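Local coordinates for protein aminopeptidase C (Lactobacillus rhamnosus, PDB 4K7C) that probably removes amino acids from the N-termini of peptides, acting as a cysteine aminopeptidase of the papain-like peptidase family, at residues 317-322 / 364-369; 330-335 / 401-406; 360-365 / 408-413. All blocks are in the same frame, centred on the assembly; numbering follows the deposited sequence. Where two conformers were deposited one is given.

In all three contacts the setting is strand 315-319, which runs between strands 364-374 and 408-414. Contact 1 is the pairing on one flank of that strand; contact 3 brings the loop 360-363, which leads into strand 364-374, against Y409 and Q410. Their centres are about 6 Å apart; H364 and A365 belong to both ranges, though only contact 1 uses them. D320 OD2 ties them further, lying 2.5 Å from S360 OG. Contact 2, centred about 11 Å from contact 1, lays W403 on the same region, with its CH2 3.6 Å from S319 OG. H364 is bonded to N385 and touches C70, consistent with the Cys-His-Asn triad of papain-like peptidases, which places the probable catalytic histidine in contact 1.

Contact 1 (317-322 / 364-369); sequences FGSDVG and HAMVLT
H364 O is gripped by the amide S319 N, at 3.0 Å, and by an ordered water, while G318 CA-H closes in as a weaker third. The setting is an antiparallel beta ladder in the beta domain of a papain-like fold: F317-M366 and S319-H364 are hydrogen-bonded pairs, with the non-hydrogen-bonded pair G318-A365 between them. The water accepts from S319 OG at 2.6 Å and donates to both F317 O and H364 O, bridging the strands. It also sits above one face of the F317 ring, toward the rim; the other face receives L368 CD2 in a CH-pi contact, 3.7 Å from the centroid. Turned between its backbone N and carbonyl carbon (chi1 81°), F317 leans its ring over the partner strand, bringing CE1 within 3.6 Å of M366 CB. With an alanine here, L368 CD2 and M366 CB would probably face a gap where the ring had been. Beyond the ladder, H364 NE2 bonds N385 OD1 and the H364 side chain touches C70, consistent with the Cys-His-Asn triad of papain-like peptidases. V321 flanks the same residue, its CG1 3.7 Å from H364 CB, while its CG2 meets CE of M366, a selenomethionine in this derivative, at 3.8 Å.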
# COMPACT_ATOMS: atom_id res chain seq x y z
N PHE A 317 29.36 20.97 8.40
CA PHE A 317 30.25 19.94 8.96
C PHE A 317 30.21 18.61 8.28
O PHE A 317 29.18 18.24 7.72
CB PHE A 317 30.02 19.75 10.50
CG PHE A 317 28.85 18.88 10.87
CD1 PHE A 317 27.57 19.38 10.83
CD2 PHE A 317 29.06 17.60 11.35
CE1 PHE A 317 26.48 18.62 11.14
CE2 PHE A 317 27.95 16.83 11.77
CZ PHE A 317 26.67 17.36 11.66
N GLY A 318 31.38 17.93 8.32
CA GLY A 318 31.62 16.62 7.76
C GLY A 318 31.83 15.57 8.83
O GLY A 318 32.54 15.78 9.78
N SER A 319 31.13 14.45 8.68
CA SER A 319 31.13 13.37 9.69
C SER A 319 30.98 11.98 9.05
O SER A 319 30.68 11.84 7.84
CB SER A 319 30.01 13.57 10.73
OG SER A 319 28.72 13.44 10.19
N ASP A 320 31.15 10.95 9.87
CA ASP A 320 30.86 9.58 9.41
C ASP A 320 29.50 9.21 9.96
O ASP A 320 29.40 8.64 11.03
CB ASP A 320 31.96 8.65 9.91
CG ASP A 320 31.91 7.27 9.34
OD1 ASP A 320 30.93 6.88 8.73
OD2 ASP A 320 32.94 6.53 9.51
N VAL A 321 28.44 9.51 9.20
CA VAL A 321 27.10 9.46 9.74
C VAL A 321 26.63 8.02 10.01
O VAL A 321 25.78 7.84 10.85
CB VAL A 321 26.13 10.14 8.76
CG1 VAL A 321 25.89 9.29 7.48
CG2 VAL A 321 24.86 10.55 9.45
N GLY A 322 27.24 7.06 9.31
CA GLY A 322 26.93 5.62 9.49
C GLY A 322 27.45 5.01 10.76
O GLY A 322 27.02 3.96 11.11
N HIS A 364 29.53 12.11 4.96
CA HIS A 364 28.28 12.90 4.83
C HIS A 364 28.50 14.31 5.40
O HIS A 364 29.15 14.53 6.41
CB HIS A 364 27.14 12.16 5.55
CG HIS A 364 25.76 12.73 5.30
ND1 HIS A 364 25.31 13.07 4.04
CD2 HIS A 364 24.74 13.00 6.15
CE1 HIS A 364 24.07 13.54 4.13
NE2 HIS A 364 23.70 13.50 5.40
N ALA A 365 27.93 15.30 4.74
CA ALA A 365 28.02 16.71 5.16
C ALA A 365 26.60 17.07 5.62
O ALA A 365 25.59 16.75 4.92
CB ALA A 365 28.38 17.63 3.95
N MSE A 366 26.53 17.78 6.72
CA MSE A 366 25.29 18.30 7.29
C MSE A 366 25.62 19.69 7.84
O MSE A 366 26.69 20.22 7.62
CB MSE A 366 24.64 17.32 8.30
CG MSE A 366 24.32 15.98 7.63
SE MSE A 366 23.56 14.68 8.93
CE MSE A 366 25.19 14.31 9.96
N VAL A 367 24.68 20.26 8.60
CA VAL A 367 24.79 21.58 9.15
C VAL A 367 24.39 21.54 10.66
O VAL A 367 23.35 21.02 11.03
CB VAL A 367 23.89 22.59 8.33
CG1 VAL A 367 23.91 23.98 8.99
CG2 VAL A 367 24.27 22.65 6.90
N LEU A 368 25.27 22.10 11.48
CA LEU A 368 24.94 22.43 12.88
C LEU A 368 24.10 23.67 12.94
O LEU A 368 24.51 24.72 12.40
CB LEU A 368 26.21 22.63 13.74
CG LEU A 368 27.21 21.47 13.54
CD1 LEU A 368 28.52 21.85 14.16
CD2 LEU A 368 26.76 20.16 14.22
N THR A 369 22.97 23.55 13.62
CA THR A 369 22.00 24.66 13.80
C THR A 369 21.61 24.94 15.24
O THR A 369 20.77 25.75 15.51
CB THR A 369 20.74 24.49 12.93
OG1 THR A 369 19.90 23.45 13.49
CG2 THR A 369 21.11 24.19 11.41
O HOH W 1 28.01 15.54 8.77

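Contact 2 (330-335 / 401-406)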
# COMPACT_ATOMS: atom_id res chain seq x y z
N GLY A 330 17.07 9.60 13.79
CA GLY A 330 18.06 10.71 13.74
C GLY A 330 18.86 10.98 14.98
O GLY A 330 19.14 12.10 15.28
N ILE A 331 19.31 9.90 15.61
CA ILE A 331 20.10 10.02 16.79
C ILE A 331 21.52 9.52 16.47
O ILE A 331 21.72 8.36 16.01
CB ILE A 331 19.49 9.14 17.92
CG1 ILE A 331 18.12 9.62 18.33
CG2 ILE A 331 20.43 9.15 19.13
CD1 ILE A 331 17.33 8.70 19.24
N LEU A 332 22.49 10.41 16.70
CA LEU A 332 23.88 10.14 16.48
C LEU A 332 24.51 10.18 17.90
O LEU A 332 24.74 11.25 18.45
CB LEU A 332 24.48 11.23 15.59
CG LEU A 332 23.80 11.60 14.27
CD1 LEU A 332 24.51 12.66 13.41
CD2 LEU A 332 23.59 10.37 13.46
N ASP A 333 24.74 9.03 18.51
CA ASP A 333 25.15 8.99 19.89
C ASP A 333 25.94 7.69 20.02
O ASP A 333 25.49 6.60 19.59
CB ASP A 333 23.94 9.07 20.89
CG ASP A 333 24.36 9.11 22.37
OD1 ASP A 333 25.61 9.18 22.69
OD2 ASP A 333 23.39 9.02 23.20
N THR A 334 27.15 7.81 20.59
CA THR A 334 27.96 6.66 20.96
C THR A 334 27.17 5.67 21.86
O THR A 334 27.51 4.52 21.88
CB THR A 334 29.23 7.09 21.69
OG1 THR A 334 28.86 7.92 22.78
CG2 THR A 334 30.16 7.81 20.78
N ASN A 335 26.14 6.13 22.56
CA ASN A 335 25.31 5.27 23.43
C ASN A 335 24.05 4.69 22.76
O ASN A 335 23.34 3.90 23.45
CB ASN A 335 24.91 5.98 24.78
CG ASN A 335 26.12 6.35 25.62
OD1 ASN A 335 26.17 7.48 26.29
ND2 ASN A 335 27.08 5.48 25.64
N ASP A 401 27.59 14.98 22.31
CA ASP A 401 28.93 15.54 22.33
C ASP A 401 29.98 14.41 22.21
O ASP A 401 31.00 14.54 21.52
CB ASP A 401 29.15 16.39 23.57
CG ASP A 401 30.32 17.31 23.38
OD1 ASP A 401 30.27 17.99 22.37
OD2 ASP A 401 31.31 17.24 24.16
N ALA A 402 29.74 13.23 22.83
CA ALA A 402 30.68 12.12 22.61
C ALA A 402 30.78 11.67 21.18
O ALA A 402 31.88 11.28 20.70
CB ALA A 402 30.34 10.95 23.56
N TRP A 403 29.63 11.62 20.51
CA TRP A 403 29.60 11.28 19.11
C TRP A 403 30.38 12.29 18.29
O TRP A 403 31.11 11.91 17.41
CB TRP A 403 28.15 11.16 18.57
CG TRP A 403 28.02 10.47 17.22
CD1 TRP A 403 27.73 9.15 17.00
CD2 TRP A 403 28.16 11.06 15.91
NE1 TRP A 403 27.64 8.89 15.65
CE2 TRP A 403 27.90 10.05 14.97
CE3 TRP A 403 28.49 12.34 15.48
CZ2 TRP A 403 27.98 10.26 13.60
CZ3 TRP A 403 28.52 12.56 14.09
CH2 TRP A 403 28.28 11.53 13.18
N PHE A 404 30.15 13.56 18.54
CA PHE A 404 30.85 14.67 17.79
C PHE A 404 32.38 14.45 17.95
O PHE A 404 33.12 14.46 16.98
CB PHE A 404 30.43 15.98 18.48
CG PHE A 404 30.86 17.20 17.77
CD1 PHE A 404 29.91 18.00 17.19
CD2 PHE A 404 32.22 17.54 17.60
CE1 PHE A 404 30.26 19.15 16.50
CE2 PHE A 404 32.58 18.72 16.90
CZ PHE A 404 31.56 19.51 16.38
N ASP A 405 32.83 14.19 19.16
CA ASP A 405 34.27 13.95 19.41
C ASP A 405 34.86 12.90 18.53
O ASP A 405 35.98 12.99 18.05
CB ASP A 405 34.55 13.61 20.90
CG ASP A 405 34.35 14.78 21.84
OD1 ASP A 405 34.12 15.92 21.37
OD2 ASP A 405 34.39 14.56 23.07
N GLN A 406 34.13 11.81 18.37
CA GLN A 406 34.65 10.70 17.66
C GLN A 406 34.49 10.79 16.16
O GLN A 406 35.37 10.40 15.41
CB GLN A 406 33.95 9.38 18.11
CG GLN A 406 34.13 8.83 19.52
CD GLN A 406 35.58 8.78 19.93
OE1 GLN A 406 36.48 8.32 19.22
NE2 GLN A 406 35.80 9.29 21.08
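L332 lies squarely over the indole of W403, its CB 3.7 Å from the centroid of the five-membered ring and only 12° off the ring normal, a CH-pi contact that makes up the tight half of the interface. Further along the same ring system, L332 CD1 reaches the six-membered part, 3.9 Å from W403 CH2. The backbone joins in as well: L332 O comes within 3.4 Å of W403 CB, and T334 N stands at the indole edge, close to its plane. With CG anti to the backbone N (chi1 -165°), W403 swings its ring off helix 401-407 and alongside the strand, where NE1 bonds Q323 O outside the two segments. The segments meet by van der Waals packing and the CH-pi contact, without a direct hydrogen bond.

The other half is looser and opens toward solvent. There T334 OG1 touches CB of the exposed A402 at 3.5 Å, and T334 CG2 lies 4.3 Å from Q406 CG, while the polar end of Q406 turns to R354. D333 points away from the helix, yet it shapes this side: its OD1 takes N335 N at 3.1 Å, from above the carboxylate plane, forming an Asx turn. D333 OD2 is bonded to S44 and OD1 also to S400 OG, which is hydrogen-bonded in turn to W403 N, so one serine hydroxyl joins the Asx turn to the start of the helix. Here is a worked case of strand-to-helix packing: in the beta domain of this papain-like peptidase, a tryptophan projected from a short helix covers a leucine at the end of a two-residue strand, just before an Asx turn.

Contact 3 (360-365 / 408-413)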
# COMPACT_ATOMS: atom_id res chain seq x y z
N SER A 360 36.93 4.55 9.55
CA SER A 360 36.10 5.75 9.54
C SER A 360 36.74 6.84 8.75
O SER A 360 37.94 6.91 8.69
CB SER A 360 35.82 6.25 10.96
OG SER A 360 34.79 7.22 11.07
N LEU A 361 35.92 7.73 8.22
CA LEU A 361 36.37 8.92 7.44
C LEU A 361 35.08 9.74 7.20
O LEU A 361 33.99 9.31 7.63
CB LEU A 361 37.13 8.58 6.17
CG LEU A 361 36.66 7.44 5.28
CD1 LEU A 361 35.29 7.73 4.77
CD2 LEU A 361 37.57 7.25 4.09
N MSE A 362 35.17 10.98 6.68
CA MSE A 362 33.92 11.74 6.37
C MSE A 362 33.20 11.09 5.23
O MSE A 362 33.80 10.79 4.22
CB MSE A 362 34.11 13.24 6.00
CG MSE A 362 32.85 13.83 5.30
SE MSE A 362 33.17 15.73 4.82
CE MSE A 362 31.48 16.51 4.37
N THR A 363 31.91 10.83 5.41
CA THR A 363 31.05 10.22 4.45
C THR A 363 29.81 11.10 4.14
O THR A 363 29.10 10.84 3.18
CB THR A 363 30.55 8.85 4.91
OG1 THR A 363 29.72 9.06 6.06
CG2 THR A 363 31.72 7.91 5.24
N HIS A 364 29.53 12.11 4.96
CA HIS A 364 28.28 12.90 4.83
C HIS A 364 28.50 14.31 5.40
O HIS A 364 29.15 14.53 6.41
CB HIS A 364 27.14 12.16 5.55
CG HIS A 364 25.76 12.73 5.30
ND1 HIS A 364 25.31 13.07 4.04
CD2 HIS A 364 24.74 13.00 6.15
CE1 HIS A 364 24.07 13.54 4.13
NE2 HIS A 364 23.70 13.50 5.40
N ALA A 365 27.93 15.30 4.74
CA ALA A 365 28.02 16.71 5.16
C ALA A 365 26.60 17.07 5.62
O ALA A 365 25.59 16.75 4.92
CB ALA A 365 28.38 17.63 3.95
N VAL A 408 32.91 13.46 14.04
CA VAL A 408 33.00 14.69 13.23
C VAL A 408 34.47 14.99 12.90
O VAL A 408 35.32 15.05 13.84
CB VAL A 408 32.42 15.86 13.96
CG1 VAL A 408 32.65 17.25 13.20
CG2 VAL A 408 30.94 15.65 14.22
N TYR A 409 34.73 15.18 11.61
CA TYR A 409 36.06 15.43 11.11
C TYR A 409 36.29 16.83 10.53
O TYR A 409 37.45 17.21 10.45
CB TYR A 409 36.46 14.45 10.06
CG TYR A 409 36.42 12.98 10.54
CD1 TYR A 409 37.44 12.47 11.26
CD2 TYR A 409 35.35 12.13 10.21
CE1 TYR A 409 37.45 11.18 11.75
CE2 TYR A 409 35.39 10.79 10.64
CZ TYR A 409 36.45 10.32 11.40
OH TYR A 409 36.47 9.01 11.84
N GLN A 410 35.23 17.57 10.21
CA GLN A 410 35.38 18.86 9.57
C GLN A 410 34.27 19.82 9.94
O GLN A 410 33.12 19.42 10.07
CB GLN A 410 35.28 18.68 8.08
CG GLN A 410 36.31 17.83 7.42
CD GLN A 410 36.11 17.88 5.94
OE1 GLN A 410 36.86 17.29 5.13
NE2 GLN A 410 35.05 18.58 5.57
N VAL A 411 34.65 21.09 10.13
CA VAL A 411 33.68 22.18 10.27
C VAL A 411 34.24 23.35 9.40
O VAL A 411 35.45 23.39 9.14
CB VAL A 411 33.47 22.74 11.69
CG1 VAL A 411 32.60 21.79 12.51
CG2 VAL A 411 34.79 22.99 12.40
N VAL A 412 33.34 24.14 8.84
CA VAL A 412 33.72 25.32 8.11
C VAL A 412 33.39 26.53 8.98
O VAL A 412 32.24 26.79 9.36
CB VAL A 412 33.07 25.40 6.73
CG1 VAL A 412 33.42 26.69 6.02
CG2 VAL A 412 33.48 24.24 5.87
N ILE A 413 34.45 27.28 9.34
CA ILE A 413 34.34 28.43 10.24
C ILE A 413 34.75 29.77 9.57
O ILE A 413 35.71 29.75 8.80
CB ILE A 413 35.22 28.17 11.48
CG1 ILE A 413 34.70 26.86 12.21
CG2 ILE A 413 35.19 29.32 12.41
CD1 ILE A 413 33.36 27.00 12.84
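S360 meets Y409 hydroxyl to hydroxyl, OG and OH being hydrogen-bonded at 2.6 Å, with OG near the ring plane at the phenol edge. With OG trans to the backbone N (chi1 -167°), the serine hydroxyl is turned to the tyrosine, and OG is also bonded to D320 OD2, making a buried polar chain. At L361 the side chain turns away and the main chain does the touching: its C stands 3.6 Å from Y409 CE2. One residue on, M362 N approaches Y409 CD2 at 3.7 Å, so the backbone passes the CE2-CD2 side of the ring obliquely. The extended side chain of M362, a selenomethionine, crosses Q410 at about a right angle; both residues were modelled in two conformers, so the detail is doubtful. T363 and H364 next form a classic beta bulge opposite S319, and Y409 and Q410 another opposite G318. In this papain-like beta domain the strands are not paired with each other: strand 315-319 runs between 364-374 and 408-414, and loop 360-362 reaches past its end to Y409. W316 packs on M362, A365, Q410 and V412, while strand 260-264 flanks 408-414 beyond and helix 298-310 packs on V408, V411 and I413.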